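PDB 6HLX: AgaA from Rhizobium radiobacter, which binds the opine agropinic acid as the periplasmic solute-binding protein of an ABC transporter and so serves its import into the cell. Local coordinates for residues A427-V430 with K431-A435. Residues are numbered along the deposited sequence; the frame is centred on the assembly and turned at random.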
ATOM      1  N   ALA A 427       7.380   9.581 -24.072  1.00 32.18           N
ATOM      2  CA  ALA A 427       8.108   8.876 -25.151  1.00 32.30           C
ATOM      3  C   ALA A 427       9.591   8.681 -24.750  1.00 34.51           C
ATOM      4  O   ALA A 427      10.229   7.676 -25.110  1.00 33.17           O
ATOM      5  CB  ALA A 427       8.015   9.664 -26.453  1.00 34.29           C
ATOM      6  N   GLU A 428      10.132   9.634 -23.965  1.00 30.77           N
ATOM      7  CA  GLU A 428      11.511   9.530 -23.470  1.00 29.64           C
ATOM      8  C   GLU A 428      11.510   8.726 -22.159  1.00 29.36           C
ATOM      9  O   GLU A 428      12.399   7.898 -21.932  1.00 27.86           O
ATOM     10  CB  GLU A 428      12.128  10.928 -23.260  1.00 31.45           C
ATOM     11  CG  GLU A 428      12.427  11.656 -24.574  1.00 42.80           C
ATOM     12  CD  GLU A 428      13.231  10.850 -25.584  1.00 70.62           C
ATOM     13  OE1 GLU A 428      14.339  10.384 -25.228  1.00 55.96           O
ATOM     14  OE2 GLU A 428      12.740  10.663 -26.722  1.00 70.50           O
ATOM     15  N   ARG A 429      10.484   8.920 -21.328  1.00 25.37           N
ATOM     16  CA  ARG A 429      10.417   8.176 -20.057  1.00 23.19           C
ATOM     17  C   ARG A 429      10.368   6.664 -20.297  1.00 25.94           C
ATOM     18  O   ARG A 429      10.996   5.921 -19.554  1.00 26.10           O
ATOM     19  CB  ARG A 429       9.177   8.583 -19.226  1.00 24.07           C
ATOM     20  CG  ARG A 429       9.230   9.960 -18.613  1.00 27.55           C
ATOM     21  CD  ARG A 429       8.026  10.180 -17.694  1.00 26.40           C
ATOM     22  NE  ARG A 429       8.265   9.606 -16.371  1.00 23.33           N
ATOM     23  CZ  ARG A 429       7.318   9.389 -15.464  1.00 30.41           C
ATOM     24  NH1 ARG A 429       7.634   8.892 -14.268  1.00 23.36           N
ATOM     25  NH2 ARG A 429       6.049   9.690 -15.733  1.00 25.33           N
ATOM     26  N   VAL A 430       9.671   6.212 -21.342  1.00 25.94           N
ATOM     27  CA  VAL A 430       9.529   4.774 -21.565  1.00 28.02           C
ATOM     28  C   VAL A 430      10.905   4.095 -21.845  1.00 31.38           C
ATOM     29  O   VAL A 430      11.138   3.002 -21.317  1.00 30.86           O
ATOM     30  CB  VAL A 430       8.417   4.416 -22.586  1.00 34.03           C
ATOM     31  CG1 VAL A 430       8.852   4.611 -24.020  1.00 34.00           C
ATOM     32  CG2 VAL A 430       7.880   3.000 -22.343  1.00 34.34           C
ATOM     33  N   LYS A 431      11.842   4.783 -22.543  1.00 27.06           N
ATOM     34  CA  LYS A 431      13.186   4.256 -22.823  1.00 26.12           C
ATOM     35  C   LYS A 431      13.954   4.073 -21.503  1.00 26.47           C
ATOM     36  O   LYS A 431      14.738   3.133 -21.356  1.00 25.56           O
ATOM     37  CB  LYS A 431      13.984   5.244 -23.693  1.00 29.11           C
ATOM     38  CG  LYS A 431      13.388   5.528 -25.071  1.00 37.85           C
ATOM     39  CD  LYS A 431      14.322   6.480 -25.827  1.00 45.09           C
ATOM     40  CE  LYS A 431      13.765   6.968 -27.139  1.00 57.45           C
ATOM     41  NZ  LYS A 431      14.713   7.900 -27.805  1.00 66.14           N
ATOM     42  N   ILE A 432      13.754   5.014 -20.566  1.00 22.33           N
ATOM     43  CA  ILE A 432      14.406   5.002 -19.258  1.00 21.18           C
ATOM     44  C   ILE A 432      13.903   3.806 -18.441  1.00 24.54           C
ATOM     45  O   ILE A 432      14.713   3.057 -17.899  1.00 23.72           O
ATOM     46  CB  ILE A 432      14.176   6.353 -18.529  1.00 24.25           C
ATOM     47  CG1 ILE A 432      14.819   7.523 -19.312  1.00 25.01           C
ATOM     48  CG2 ILE A 432      14.718   6.283 -17.097  1.00 25.06           C
ATOM     49  CD1 ILE A 432      14.196   8.878 -18.975  1.00 26.92           C
ATOM     50  N   TYR A 433      12.581   3.642 -18.328  1.00 22.99           N
ATOM     51  CA  TYR A 433      12.036   2.523 -17.543  1.00 21.70           C
ATOM     52  C   TYR A 433      12.368   1.162 -18.183  1.00 25.51           C
ATOM     53  O   TYR A 433      12.579   0.188 -17.454  1.00 24.72           O
ATOM     54  CB  TYR A 433      10.541   2.706 -17.254  1.00 21.95           C
ATOM     55  CG  TYR A 433      10.319   3.875 -16.318  1.00 21.74           C
ATOM     56  CD1 TYR A 433      10.688   3.798 -14.972  1.00 22.29           C
ATOM     57  CD2 TYR A 433       9.827   5.089 -16.792  1.00 22.58           C
ATOM     58  CE1 TYR A 433      10.527   4.884 -14.112  1.00 21.25           C
ATOM     59  CE2 TYR A 433       9.655   6.182 -15.940  1.00 22.83           C
ATOM     60  CZ  TYR A 433      10.021   6.078 -14.605  1.00 24.28           C
ATOM     61  OH  TYR A 433       9.921   7.164 -13.778  1.00 22.11           O
ATOM     62  N   ASP A 434      12.457   1.103 -19.531  1.00 22.71           N
ATOM     63  CA  ASP A 434      12.842  -0.139 -20.208  1.00 22.19           C
ATOM     64  C   ASP A 434      14.280  -0.533 -19.824  1.00 26.43           C
ATOM     65  O   ASP A 434      14.551  -1.714 -19.583  1.00 26.27           O
ATOM     66  CB  ASP A 434      12.721   0.000 -21.730  1.00 23.99           C
ATOM     67  CG  ASP A 434      11.299   0.022 -22.266  1.00 31.73           C
ATOM     68  OD1 ASP A 434      10.379  -0.477 -21.560  1.00 29.22           O
ATOM     69  OD2 ASP A 434      11.098   0.541 -23.385  1.00 36.50           O
ATOM     70  N   ALA A 435      15.205   0.457 -19.759  1.00 24.48           N
ATOM     71  CA  ALA A 435      16.587   0.190 -19.342  1.00 24.44           C
ATOM     72  C   ALA A 435      16.622  -0.183 -17.847  1.00 26.47           C
ATOM     73  O   ALA A 435      17.379  -1.073 -17.443  1.00 25.54           O
ATOM     74  CB  ALA A 435      17.478   1.400 -19.616  1.00 25.48           C
TER
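R429 and Y433, one turn apart near the start of helix 426-443, are joined through the backbone by a Y433 N to R429 O hydrogen bond of 3.0 Å, and D434 N donates likewise to V430 O. The amides of K431 and I432 make weak bonds to E428 O. On this frame the first turns illustrate how an i, i+4 pair can double a backbone bond with a side-chain one. R429 and Y433 run side by side in the same direction, and R429 NH1 donates to Y433 OH at 2.9 Å. The hydroxyl sits at the edge of the guanidinium, tilted 22° from its plane. With the two planes 71° apart the groups do not lie flat on each other; R429 NE comes instead to the edge of the phenol ring, in its plane, 3.7 Å from Y433 CE2. The bend of the arginine chain at chi3, 83°, turns the guanidinium towards the tyrosine tip. Beyond the helix NH1 forms a salt bridge with D385, while NE is bonded to G420 O on helix 411-422. The more exposed face carries a looser pair. K431 reaches back, fully extended beyond CG, alongside E428, and its NZ lies 3.6 Å from both E428 OE1 and E428 OE2, facing the carboxylate evenly, in a long salt bridge. E428 bends at chi2, which brings its carboxylate to the lysine end. I432, between these two faces, rests CD1 3.6 Å from E428 O and also touches K419 and T423. The chemistry thus differs by face: a buried guanidinium is held in orientation by a phenol, a carboxylate and a carbonyl, tying this helix to its neighbour 411-422, whereas the long E428–K431 pair probably adds a weaker electrostatic attraction near the surface.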